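Local coordinates for Lmo0181 protein (PDB 5F7V), which binds cycloalternan, a cyclic alpha-glucan, and probably delivers it to an ABC transporter in the cell membrane, at residues A[74-79]-A[352-357]; A[126-131]-A[318-323]; A[130-135]-A[268-273]; A[276-281]-A[346-351]. One frame throughout, in Å; residues are numbered along the deposited sequence. Where two conformers were deposited one is given.

How the contacts relate
All four contacts meet one mixed sheet, their centres 11 to 20 Å apart. Strand 119-135 serves contacts 2 and 3, which share Val130 and Val131. Its neighbour 278-287 carries contact 4 and also pairs with 71-75 and 352-353, the strands behind contact 1. Contacts 2, 3 and 4 are nested inside the loop closed by contact 1; contact 3 closes before contact 4 opens, whereas the segments of contacts 2 and 4 alternate along the chain. The chain thus returns repeatedly to the strands beside the sugar. Contacts 1, 2 and 4 all touch the chain B glucose, bringing sequence-distant residues together in a single glycan pocket.

Contact 1. Residues A[74-79]-A[352-357]; sequences LNYETF and MVLPPV. With GLC (alpha-D-glucopyranose), chain B.
Tyr76 lies with one face of its ring against CG and CD of Pro355, and this CH-pi contact is the tight part of the interface. Pro355 CD sits 3.6 Å from the centroid of the Tyr76 ring and only 8° off its normal, over the middle of the face, while Pro355 CG rests 3.6 Å from Tyr76 CG at the base of the ring. With CG of Tyr76 opposite its own backbone N (chi1 -161°), the ring leans out from the start of helix 76-85 toward the 352-357 segment. Val357 CG2 comes to the ring edge near its plane, 3.8 Å from Tyr76 CE1.

Packing is sparser at the phenol end, where the exposed Leu354 meets the hydroxyl with its methyl groups, Leu354 CD1 being 3.6 Å from Tyr76 OH. Between the backbones a water lies within hydrogen-bonding distance of both Glu77 O and Pro356 O, beyond the ring.

On the sugar side, Glu77 and Asn75 grip one hydroxyl of the chain B glucose. Glucose O4 donates to Glu77 OE2 at 2.7 Å and accepts from Asn75 ND2. The opposite end of that amide is occupied too: Asn75 OD1 receives Thr78 OG1 at 2.7 Å, in the carbonyl plane on a lone pair, and a weak capping bond from Thr78 N. These bonds should fix the rotation of the amide and present its NH2 to the sugar. An N-capped helix start that offers polar side chains to a glycan is part of the ligand pocket of this solute-binding protein.

Contact 2. Residues A[126-131]-A[318-323]; sequences SFSNVV and NWELPA. With GLC (alpha-D-glucopyranose), chain B.
Glu320 is brought to Ser126 by a side chain that leaves opposite its own carbonyl carbon (chi1 -58°) and then runs extended, while Ser126 OG turns in between its backbone N and carbonyl carbon (chi1 68°). The Ser126 OG hydroxyl donates to Glu320 OE1 over 2.7 Å, arriving from above the carboxylate plane, 36° out of it. Glu320 OE1 also accepts a hydrogen bond from a water that bridges to Ser128 OG and to O3 of the chain B glucose. The other oxygen, Glu320 OE2, accepts from glucose O2 at 2.6 Å, so both arms of the carboxylate are engaged, which should hold its orientation toward the sugar. Ser128 CB packs alongside the same group, 3.7 Å from Glu320 CD.

Behind this polar side, the short, weakly bonded strand 321-322 meets strand 119-135 of the central sheet through one antiparallel hydrogen-bonded pair, Phe127 with Leu321, in which Phe127 N to Leu321 O and Leu321 N to Phe127 O are both 3.0 Å.

Their side chains share a face of the sheet. Leu321 CB stands over one face of the Phe127 ring, offset toward the rim, and Leu321 CD1 reaches Phe127 CE2 at 3.7 Å. Just before the strand, Asn318 closes helix 308-316 in a Schellman motif, and Trp319, packed on helix 27-39, makes a cation-pi contact with Arg314.

Contact 3. Residues A[130-135]-A[268-273]; sequences VVTIYN and QVEAGN
Val130 O accepts hydrogen bonds from two waters that tie it to Glu270. One, its oxygen 2.7 Å from Val130 O, also donates to Glu270 OE1; the other accepts from Glu270 N. Backbone and carboxylate of Glu270 are therefore both joined to a single carbonyl of the strand. Glu270 CG stands beside the backbone N (chi1 -63°) and the chain extends along the strand, laying Glu270 CG 3.5 Å from Thr132 OG1 and Glu270 OE1 3.5 Å from Val130 CG1. Its charge is met beyond the two segments, by a salt bridge from OE1 to Lys184 and a hydrogen bond from OE2 to His249, which would probably favour the ionised form.

Further along, the backbones join directly. Thr132 and Gln268 form an antiparallel hydrogen-bonded pair, in which Thr132 N to Gln268 O and Gln268 N to Thr132 O are each 2.9 Å. This is where strand 265-268 finishes against strand 119-135 of the central sheet, before the chain departs as a loop toward strand 278-287.

Gln268 folds back on its own backbone, with OE1 accepting from Val269 N while NE2 bonds to Pro147 O. Beside it the edge of the Tyr134 ring approaches the backbone, Tyr134 CE1 lying 4.2 Å from Gln268 N. A third water connects Thr132 OG1 with Ala271 N, carrying the solvent-mediated link one residue past Glu270.

Contact 4. Residues A[276-281]-A[346-351]; sequences KATHFF and FESLQY. With GLC (alpha-D-glucopyranose), chain C; GLC (alpha-D-glucopyranose), chain B.
Hydrogen bonds from Thr278 fasten it to the turn at 348-351. Thr278 N donates to Tyr351 O at 3.0 Å, from well above the carbonyl plane, and Thr278 OG1 donates to Ser348 O at 2.7 Å. A chi1 of 57° tucks that hydroxyl over its own main chain and points it into the turn. Ser348 O is gripped twice, since Tyr351 N reaches it from the opposite face of the carbonyl plane. Two waters add bridges, one donating to both Lys276 O and Tyr351 O, the other accepting from Lys276 NZ and bonded to Tyr351 OH.

The aromatic contacts centre on Tyr351. The extended Lys276 side chain runs beside it in the same direction, placing Lys276 CD over the middle of one ring face, 3.6 Å from the Tyr351 centroid and 13° off the normal. This CH-pi contact uses the aliphatic part of the lysine, whose ammonium group forms a salt bridge with Asp150. Gln350 CB lies over the opposite face. Apolar contact is made by Leu349, which meets the Phe280 ring at its edge, with Leu349 CD2 3.9 Å from Phe280 CD1.

Contacts to sugar come from alternate residues of the strand. Phe281 lays a ring face beneath the chain B glucose, whose C6 is above the ring centre, and His279 CE1 comes 3.4 Å from C6 of the chain C glucose. Strand 278-287 thus has the turn after helix 343-347 on one side and the glycan with helix 179-187 on the other, between neighbouring strands 119-135 and 352-353 of the sheet.

Contact 1. Residues A[74-79]-A[352-357]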
# COMPACT_ATOMS: atom_id res chain seq x y z
N LEU A 74 0.30 -7.26 9.29
CA LEU A 74 0.03 -5.83 9.56
C LEU A 74 0.70 -5.05 8.48
O LEU A 74 1.69 -5.46 7.93
CB LEU A 74 0.59 -5.35 10.90
CG LEU A 74 -0.08 -5.99 12.10
CD1 LEU A 74 0.70 -5.62 13.36
CD2 LEU A 74 -1.53 -5.63 12.26
N ASN A 75 0.08 -3.92 8.15
CA ASN A 75 0.70 -2.95 7.25
C ASN A 75 1.43 -1.88 8.06
O ASN A 75 1.27 -1.74 9.27
CB ASN A 75 -0.30 -2.41 6.22
CG ASN A 75 -1.45 -1.64 6.81
OD1 ASN A 75 -1.57 -1.53 8.00
ND2 ASN A 75 -2.29 -1.16 5.95
N TYR A 76 2.24 -1.10 7.35
CA TYR A 76 3.03 -0.05 7.95
C TYR A 76 2.12 0.89 8.71
O TYR A 76 2.39 1.25 9.84
CB TYR A 76 3.78 0.67 6.83
CG TYR A 76 4.99 1.52 7.20
CD1 TYR A 76 5.08 2.28 8.36
CD2 TYR A 76 6.05 1.59 6.32
CE1 TYR A 76 6.20 3.04 8.62
CE2 TYR A 76 7.20 2.32 6.58
CZ TYR A 76 7.25 3.06 7.74
OH TYR A 76 8.36 3.82 8.01
N GLU A 77 1.01 1.27 8.08
CA GLU A 77 0.25 2.36 8.67
C GLU A 77 -0.66 1.91 9.80
O GLU A 77 -1.14 2.78 10.51
CB GLU A 77 -0.47 3.18 7.59
CG GLU A 77 -1.43 2.43 6.69
CD GLU A 77 -0.83 1.74 5.46
OE1 GLU A 77 0.28 1.17 5.53
OE2 GLU A 77 -1.48 1.74 4.39
N THR A 78 -0.91 0.61 10.01
CA THR A 78 -1.68 0.17 11.19
C THR A 78 -0.79 -0.36 12.29
O THR A 78 -1.23 -0.57 13.42
CB THR A 78 -2.71 -0.91 10.80
OG1 THR A 78 -3.42 -0.48 9.64
CG2 THR A 78 -3.74 -1.18 11.87
N PHE A 79 0.48 -0.59 11.98
CA PHE A 79 1.38 -1.16 12.99
C PHE A 79 1.35 -0.43 14.34
O PHE A 79 1.24 -1.11 15.36
CB PHE A 79 2.82 -1.23 12.45
CG PHE A 79 3.84 -1.56 13.49
CD1 PHE A 79 3.97 -2.85 13.93
CD2 PHE A 79 4.63 -0.58 14.06
CE1 PHE A 79 4.90 -3.14 14.91
CE2 PHE A 79 5.57 -0.87 15.01
CZ PHE A 79 5.70 -2.17 15.46
N MET A 352 10.50 8.47 -2.09
CA MET A 352 9.51 7.92 -1.17
C MET A 352 9.18 8.87 -0.03
O MET A 352 10.03 9.62 0.47
CB MET A 352 10.00 6.59 -0.61
CG MET A 352 11.16 6.70 0.36
SD MET A 352 11.53 5.18 1.28
CE MET A 352 12.26 4.35 -0.05
N VAL A 353 7.94 8.78 0.41
CA VAL A 353 7.48 9.40 1.64
C VAL A 353 6.83 8.32 2.50
O VAL A 353 5.91 7.63 2.08
CB VAL A 353 6.58 10.63 1.40
CG1 VAL A 353 7.46 11.74 0.85
CG2 VAL A 353 5.33 10.29 0.58
N LEU A 354 7.34 8.17 3.71
CA LEU A 354 6.87 7.13 4.62
C LEU A 354 5.47 7.47 5.12
O LEU A 354 5.13 8.65 5.25
CB LEU A 354 7.86 6.98 5.77
CG LEU A 354 9.28 6.63 5.35
CD1 LEU A 354 10.16 6.61 6.58
CD2 LEU A 354 9.32 5.28 4.66
N PRO A 355 4.65 6.46 5.43
CA PRO A 355 3.37 6.75 6.09
C PRO A 355 3.56 7.47 7.43
O PRO A 355 4.52 7.14 8.13
CB PRO A 355 2.80 5.38 6.37
CG PRO A 355 3.57 4.43 5.53
CD PRO A 355 4.95 5.01 5.43
N PRO A 356 2.69 8.44 7.74
CA PRO A 356 2.71 8.93 9.11
C PRO A 356 2.51 7.76 10.08
O PRO A 356 1.69 6.87 9.82
CB PRO A 356 1.55 9.92 9.13
CG PRO A 356 1.34 10.29 7.75
CD PRO A 356 1.60 9.04 6.97
N VAL A 357 3.20 7.79 11.21
CA VAL A 357 3.15 6.71 12.21
C VAL A 357 2.42 7.23 13.45
O VAL A 357 3.02 7.90 14.28
CB VAL A 357 4.56 6.18 12.52
CG1 VAL A 357 4.56 5.12 13.61
CG2 VAL A 357 5.16 5.60 11.22
C1 GLC B . -1.20 -2.75 -0.23
C2 GLC B . 0.02 -3.06 0.62
C3 GLC B . -0.19 -2.56 2.04
C4 GLC B . -0.62 -1.10 2.04
C5 GLC B . -1.86 -0.92 1.18
C6 GLC B . -2.28 0.54 1.04
O2 GLC B . 0.25 -4.47 0.59
O3 GLC B . 1.05 -2.69 2.72
O4 GLC B . -0.98 -0.75 3.38
O5 GLC B . -1.57 -1.38 -0.16
O6 GLC B . -3.34 0.52 0.05
O HOH W 1 0.51 4.95 11.29

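Contact 2. Residues A[126-131]-A[318-323]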
# COMPACT_ATOMS: atom_id res chain seq x y z
N SER A 126 7.10 -7.97 3.12
CA SER A 126 7.17 -7.44 1.77
C SER A 126 7.17 -5.93 1.82
O SER A 126 6.84 -5.31 2.83
CB SER A 126 6.02 -7.93 0.91
OG SER A 126 4.77 -7.39 1.31
N PHE A 127 7.55 -5.29 0.71
CA PHE A 127 7.36 -3.86 0.56
C PHE A 127 6.89 -3.55 -0.86
O PHE A 127 6.99 -4.40 -1.78
CB PHE A 127 8.58 -3.06 1.03
CG PHE A 127 9.76 -3.11 0.11
CD1 PHE A 127 10.70 -4.13 0.23
CD2 PHE A 127 9.96 -2.16 -0.89
CE1 PHE A 127 11.79 -4.23 -0.60
CE2 PHE A 127 11.06 -2.26 -1.72
CZ PHE A 127 11.96 -3.28 -1.56
N SER A 128 6.35 -2.35 -0.99
CA SER A 128 5.69 -2.00 -2.27
C SER A 128 5.54 -0.50 -2.42
O SER A 128 5.80 0.28 -1.51
CB SER A 128 4.29 -2.64 -2.29
OG SER A 128 3.44 -2.11 -1.30
N ASN A 129 5.15 -0.10 -3.63
CA ASN A 129 4.87 1.31 -3.93
C ASN A 129 3.81 1.38 -5.01
O ASN A 129 3.24 0.38 -5.43
CB ASN A 129 6.16 2.07 -4.21
CG ASN A 129 6.90 1.53 -5.40
OD1 ASN A 129 6.41 0.69 -6.15
ND2 ASN A 129 8.13 2.00 -5.59
N VAL A 130 3.52 2.64 -5.35
CA VAL A 130 2.48 2.95 -6.32
C VAL A 130 3.13 3.60 -7.53
O VAL A 130 4.14 4.27 -7.43
CB VAL A 130 1.45 3.88 -5.66
CG1 VAL A 130 0.51 4.56 -6.67
CG2 VAL A 130 0.66 3.11 -4.59
N VAL A 131 2.58 3.29 -8.70
CA VAL A 131 3.06 3.80 -9.97
C VAL A 131 1.86 4.20 -10.80
O VAL A 131 0.71 3.88 -10.47
CB VAL A 131 3.88 2.75 -10.76
CG1 VAL A 131 5.20 2.52 -10.03
CG2 VAL A 131 3.16 1.44 -10.92
N ASN A 318 5.28 -11.93 -8.86
CA ASN A 318 5.16 -10.47 -8.86
C ASN A 318 4.46 -9.96 -7.61
O ASN A 318 3.82 -8.91 -7.68
CB ASN A 318 4.40 -9.98 -10.09
CG ASN A 318 5.10 -10.32 -11.38
OD1 ASN A 318 6.23 -9.91 -11.61
ND2 ASN A 318 4.41 -11.05 -12.25
N TRP A 319 4.57 -10.68 -6.50
CA TRP A 319 3.77 -10.38 -5.30
C TRP A 319 4.47 -9.36 -4.44
O TRP A 319 5.13 -9.67 -3.46
CB TRP A 319 3.42 -11.68 -4.58
CG TRP A 319 2.62 -11.46 -3.34
CD1 TRP A 319 1.85 -10.37 -3.02
CD2 TRP A 319 2.54 -12.36 -2.24
NE1 TRP A 319 1.29 -10.58 -1.79
CE2 TRP A 319 1.71 -11.78 -1.27
CE3 TRP A 319 3.10 -13.61 -1.97
CZ2 TRP A 319 1.45 -12.40 -0.05
CZ3 TRP A 319 2.81 -14.22 -0.76
CH2 TRP A 319 2.00 -13.62 0.18
N GLU A 320 4.35 -8.10 -4.84
CA GLU A 320 5.10 -6.99 -4.22
C GLU A 320 6.59 -7.31 -4.35
O GLU A 320 6.98 -7.91 -5.34
CB GLU A 320 4.64 -6.70 -2.80
CG GLU A 320 3.14 -6.37 -2.77
CD GLU A 320 2.64 -5.82 -1.46
OE1 GLU A 320 3.43 -5.76 -0.45
OE2 GLU A 320 1.44 -5.49 -1.45
N LEU A 321 7.43 -6.90 -3.41
CA LEU A 321 8.86 -7.17 -3.40
C LEU A 321 9.20 -7.83 -2.08
O LEU A 321 8.67 -7.46 -1.06
CB LEU A 321 9.65 -5.86 -3.60
CG LEU A 321 9.52 -5.19 -4.97
CD1 LEU A 321 10.15 -3.81 -4.91
CD2 LEU A 321 10.13 -6.03 -6.06
N PRO A 322 10.11 -8.80 -2.11
CA PRO A 322 10.62 -9.40 -0.88
C PRO A 322 11.48 -8.42 -0.10
O PRO A 322 11.98 -7.45 -0.63
CB PRO A 322 11.42 -10.59 -1.39
CG PRO A 322 11.96 -10.08 -2.69
CD PRO A 322 10.89 -9.23 -3.29
N ALA A 323 11.59 -8.68 1.18
CA ALA A 323 12.46 -7.88 2.01
C ALA A 323 13.94 -7.97 1.66
O ALA A 323 14.67 -7.01 1.85
CB ALA A 323 12.25 -8.22 3.45
C1 GLC B . -1.20 -2.75 -0.23
C2 GLC B . 0.02 -3.06 0.62
C3 GLC B . -0.19 -2.56 2.04
C4 GLC B . -0.62 -1.10 2.04
C5 GLC B . -1.86 -0.92 1.18
C6 GLC B . -2.28 0.54 1.04
O2 GLC B . 0.25 -4.47 0.59
O3 GLC B . 1.05 -2.69 2.72
O4 GLC B . -0.98 -0.75 3.38
O5 GLC B . -1.57 -1.38 -0.16
O6 GLC B . -3.34 0.52 0.05
O HOH W 2 3.50 -3.46 1.08

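Contact 3. Residues A[130-135]-A[268-273]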
# COMPACT_ATOMS: atom_id res chain seq x y z
N VAL A 130 3.52 2.64 -5.35
CA VAL A 130 2.48 2.95 -6.32
C VAL A 130 3.13 3.60 -7.53
O VAL A 130 4.14 4.27 -7.43
CB VAL A 130 1.45 3.88 -5.66
CG1 VAL A 130 0.51 4.56 -6.67
CG2 VAL A 130 0.66 3.11 -4.59
N VAL A 131 2.58 3.29 -8.70
CA VAL A 131 3.06 3.80 -9.97
C VAL A 131 1.86 4.20 -10.80
O VAL A 131 0.71 3.88 -10.47
CB VAL A 131 3.88 2.75 -10.76
CG1 VAL A 131 5.20 2.52 -10.03
CG2 VAL A 131 3.16 1.44 -10.92
N THR A 132 2.14 4.93 -11.87
CA THR A 132 1.11 5.17 -12.89
C THR A 132 1.11 4.01 -13.85
O THR A 132 2.09 3.80 -14.56
CB THR A 132 1.38 6.48 -13.62
OG1 THR A 132 1.37 7.53 -12.65
CG2 THR A 132 0.32 6.73 -14.69
N ILE A 133 -0.00 3.31 -13.93
CA ILE A 133 -0.15 2.16 -14.82
C ILE A 133 -0.98 2.64 -16.00
O ILE A 133 -2.05 3.23 -15.80
CB ILE A 133 -0.84 1.00 -14.11
CG1 ILE A 133 -0.09 0.66 -12.81
CG2 ILE A 133 -0.91 -0.20 -15.07
CD1 ILE A 133 -0.49 -0.64 -12.19
N TYR A 134 -0.52 2.47 -17.23
CA TYR A 134 -1.22 3.07 -18.34
C TYR A 134 -1.46 2.08 -19.45
O TYR A 134 -0.69 1.14 -19.70
CB TYR A 134 -0.49 4.32 -18.84
CG TYR A 134 0.91 4.15 -19.39
CD1 TYR A 134 2.01 4.20 -18.54
CD2 TYR A 134 1.16 3.97 -20.74
CE1 TYR A 134 3.32 4.08 -19.01
CE2 TYR A 134 2.45 3.85 -21.21
CZ TYR A 134 3.52 3.89 -20.35
OH TYR A 134 4.78 3.80 -20.89
N ASN A 135 -2.60 2.28 -20.11
CA ASN A 135 -3.08 1.48 -21.22
C ASN A 135 -2.49 2.07 -22.49
O ASN A 135 -2.94 3.10 -22.99
CB ASN A 135 -4.60 1.48 -21.22
CG ASN A 135 -5.25 0.72 -22.35
OD1 ASN A 135 -4.66 0.56 -23.41
ND2 ASN A 135 -6.46 0.26 -22.10
N GLN A 268 4.94 3.93 -15.11
CA GLN A 268 5.83 5.08 -14.97
C GLN A 268 5.83 5.61 -13.54
O GLN A 268 4.89 5.43 -12.81
CB GLN A 268 5.41 6.19 -15.95
CG GLN A 268 6.37 7.36 -16.09
CD GLN A 268 7.76 6.90 -16.43
OE1 GLN A 268 8.58 6.67 -15.56
NE2 GLN A 268 8.03 6.76 -17.73
N VAL A 269 6.95 6.23 -13.17
CA VAL A 269 7.00 7.00 -11.92
C VAL A 269 5.93 8.05 -11.90
O VAL A 269 5.73 8.74 -12.90
CB VAL A 269 8.38 7.67 -11.77
CG1 VAL A 269 8.47 8.43 -10.44
CG2 VAL A 269 9.52 6.68 -11.88
N GLU A 270 5.20 8.17 -10.79
CA GLU A 270 4.13 9.17 -10.73
C GLU A 270 4.65 10.61 -10.82
O GLU A 270 5.71 10.93 -10.25
CB GLU A 270 3.35 9.01 -9.45
CG GLU A 270 2.62 7.68 -9.34
CD GLU A 270 1.72 7.76 -8.11
OE1 GLU A 270 2.23 7.59 -7.00
OE2 GLU A 270 0.50 7.98 -8.23
N ALA A 271 3.86 11.45 -11.46
CA ALA A 271 4.18 12.88 -11.56
C ALA A 271 3.93 13.63 -10.25
O ALA A 271 2.96 13.37 -9.57
CB ALA A 271 3.35 13.50 -12.67
N GLY A 272 4.78 14.58 -9.92
CA GLY A 272 4.55 15.52 -8.83
C GLY A 272 4.31 16.91 -9.35
O GLY A 272 4.04 17.12 -10.52
N ASN A 273 4.41 17.86 -8.45
CA ASN A 273 4.23 19.27 -8.79
C ASN A 273 5.44 20.05 -8.38
O ASN A 273 6.34 20.21 -9.23
CB ASN A 273 2.92 19.84 -8.26
CG ASN A 273 2.51 21.09 -9.03
OD1 ASN A 273 2.71 21.17 -10.25
ND2 ASN A 273 1.97 22.06 -8.36
O HOH W 3 5.79 6.09 -8.77
O HOH W 4 4.01 6.25 -5.53
O HOH W 5 1.86 10.18 -13.36

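Contact 4. Residues A[276-281]-A[346-351]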
# COMPACT_ATOMS: atom_id res chain seq x y z
N LYS A 276 8.72 15.50 -6.63
CA LYS A 276 8.27 14.14 -6.70
C LYS A 276 8.02 13.60 -5.30
O LYS A 276 8.74 13.97 -4.35
CB LYS A 276 9.32 13.29 -7.41
CG LYS A 276 9.63 13.83 -8.80
CD LYS A 276 10.70 13.07 -9.55
CE LYS A 276 11.01 13.66 -10.91
NZ LYS A 276 12.18 13.04 -11.56
N ALA A 277 7.01 12.75 -5.18
CA ALA A 277 6.77 12.04 -3.93
C ALA A 277 6.02 10.76 -4.26
O ALA A 277 5.01 10.80 -4.98
CB ALA A 277 5.99 12.89 -2.94
N THR A 278 6.56 9.66 -3.74
CA THR A 278 6.00 8.34 -4.05
C THR A 278 5.74 7.60 -2.76
O THR A 278 6.31 7.84 -1.68
CB THR A 278 6.99 7.57 -4.90
OG1 THR A 278 8.22 7.50 -4.20
CG2 THR A 278 7.14 8.27 -6.27
N HIS A 279 4.77 6.71 -2.85
CA HIS A 279 4.41 5.85 -1.71
C HIS A 279 5.49 4.83 -1.42
O HIS A 279 6.20 4.35 -2.29
CB HIS A 279 3.12 5.11 -2.02
CG HIS A 279 1.90 5.88 -1.64
ND1 HIS A 279 0.81 6.02 -2.47
CD2 HIS A 279 1.56 6.50 -0.48
CE1 HIS A 279 -0.13 6.69 -1.84
NE2 HIS A 279 0.29 6.98 -0.64
N PHE A 280 5.59 4.45 -0.16
CA PHE A 280 6.36 3.30 0.34
C PHE A 280 5.49 2.60 1.37
O PHE A 280 5.12 3.17 2.39
CB PHE A 280 7.68 3.75 0.97
CG PHE A 280 8.53 2.60 1.42
CD1 PHE A 280 9.40 1.99 0.53
CD2 PHE A 280 8.40 2.09 2.70
CE1 PHE A 280 10.18 0.92 0.94
CE2 PHE A 280 9.16 1.01 3.10
CZ PHE A 280 10.02 0.46 2.22
N PHE A 281 5.19 1.36 1.07
CA PHE A 281 4.36 0.52 1.94
C PHE A 281 5.16 -0.72 2.31
O PHE A 281 6.04 -1.14 1.60
CB PHE A 281 3.06 0.17 1.22
CG PHE A 281 2.16 1.35 1.00
CD1 PHE A 281 1.69 2.07 2.10
CD2 PHE A 281 1.73 1.68 -0.25
CE1 PHE A 281 0.87 3.16 1.90
CE2 PHE A 281 0.91 2.77 -0.45
CZ PHE A 281 0.46 3.50 0.63
N PHE A 346 11.75 0.73 -8.95
CA PHE A 346 12.94 1.04 -8.15
C PHE A 346 13.30 2.51 -8.24
O PHE A 346 13.72 3.08 -7.24
CB PHE A 346 14.08 0.10 -8.56
CG PHE A 346 13.70 -1.32 -8.35
CD1 PHE A 346 13.77 -1.88 -7.09
CD2 PHE A 346 13.19 -2.06 -9.40
CE1 PHE A 346 13.36 -3.20 -6.91
CE2 PHE A 346 12.76 -3.36 -9.23
CZ PHE A 346 12.87 -3.92 -7.98
N GLU A 347 13.14 3.12 -9.41
CA GLU A 347 13.42 4.57 -9.52
C GLU A 347 12.54 5.35 -8.54
O GLU A 347 12.99 6.34 -7.96
CB GLU A 347 13.11 5.05 -10.93
CG GLU A 347 14.12 4.57 -11.96
CD GLU A 347 13.60 4.64 -13.39
OE1 GLU A 347 12.43 5.02 -13.62
OE2 GLU A 347 14.42 4.31 -14.27
N SER A 348 11.31 4.90 -8.32
CA SER A 348 10.37 5.59 -7.44
C SER A 348 10.87 5.66 -6.01
O SER A 348 10.51 6.60 -5.30
CB SER A 348 9.00 4.92 -7.51
OG SER A 348 8.36 5.02 -8.77
N LEU A 349 11.71 4.73 -5.56
CA LEU A 349 12.16 4.70 -4.18
C LEU A 349 12.98 5.91 -3.79
O LEU A 349 12.99 6.27 -2.62
CB LEU A 349 12.93 3.43 -3.91
CG LEU A 349 12.15 2.13 -4.07
CD1 LEU A 349 13.09 0.95 -4.03
CD2 LEU A 349 11.09 2.01 -2.99
N GLN A 350 13.61 6.59 -4.74
CA GLN A 350 14.33 7.82 -4.43
C GLN A 350 13.44 8.89 -3.79
O GLN A 350 13.86 9.69 -2.97
CB GLN A 350 14.95 8.42 -5.70
CG GLN A 350 15.82 9.64 -5.40
CD GLN A 350 16.58 10.23 -6.60
OE1 GLN A 350 16.89 11.42 -6.66
NE2 GLN A 350 16.82 9.40 -7.58
N TYR A 351 12.16 8.90 -4.19
CA TYR A 351 11.25 9.99 -3.83
C TYR A 351 10.26 9.56 -2.79
O TYR A 351 9.27 10.24 -2.58
CB TYR A 351 10.51 10.49 -5.08
CG TYR A 351 11.40 10.53 -6.30
CD1 TYR A 351 12.49 11.40 -6.36
CD2 TYR A 351 11.16 9.67 -7.38
CE1 TYR A 351 13.29 11.42 -7.48
CE2 TYR A 351 12.01 9.69 -8.48
CZ TYR A 351 13.05 10.54 -8.56
OH TYR A 351 13.89 10.56 -9.65
C1 GLC C . -4.21 1.64 0.15
C2 GLC C . -5.36 1.31 -0.80
C3 GLC C . -4.81 1.18 -2.22
C4 GLC C . -4.09 2.46 -2.60
C5 GLC C . -3.07 2.89 -1.53
C6 GLC C . -2.51 4.30 -1.73
O2 GLC C . -6.03 0.11 -0.39
O3 GLC C . -5.93 0.95 -3.07
O4 GLC C . -3.35 2.28 -3.82
O5 GLC C . -3.61 2.89 -0.21
O6 GLC C . -3.59 5.23 -1.71
C1 GLC B . -1.20 -2.75 -0.23
C2 GLC B . 0.02 -3.06 0.62
C3 GLC B . -0.19 -2.56 2.04
C4 GLC B . -0.62 -1.10 2.04
C5 GLC B . -1.86 -0.92 1.18
C6 GLC B . -2.28 0.54 1.04
O2 GLC B . 0.25 -4.47 0.59
O3 GLC B . 1.05 -2.69 2.72
O4 GLC B . -0.98 -0.75 3.38
O5 GLC B . -1.57 -1.38 -0.16
O6 GLC B . -3.34 0.52 0.05
O HOH W 6 9.15 13.10 -1.77
O HOH W 7 12.42 10.12 -11.92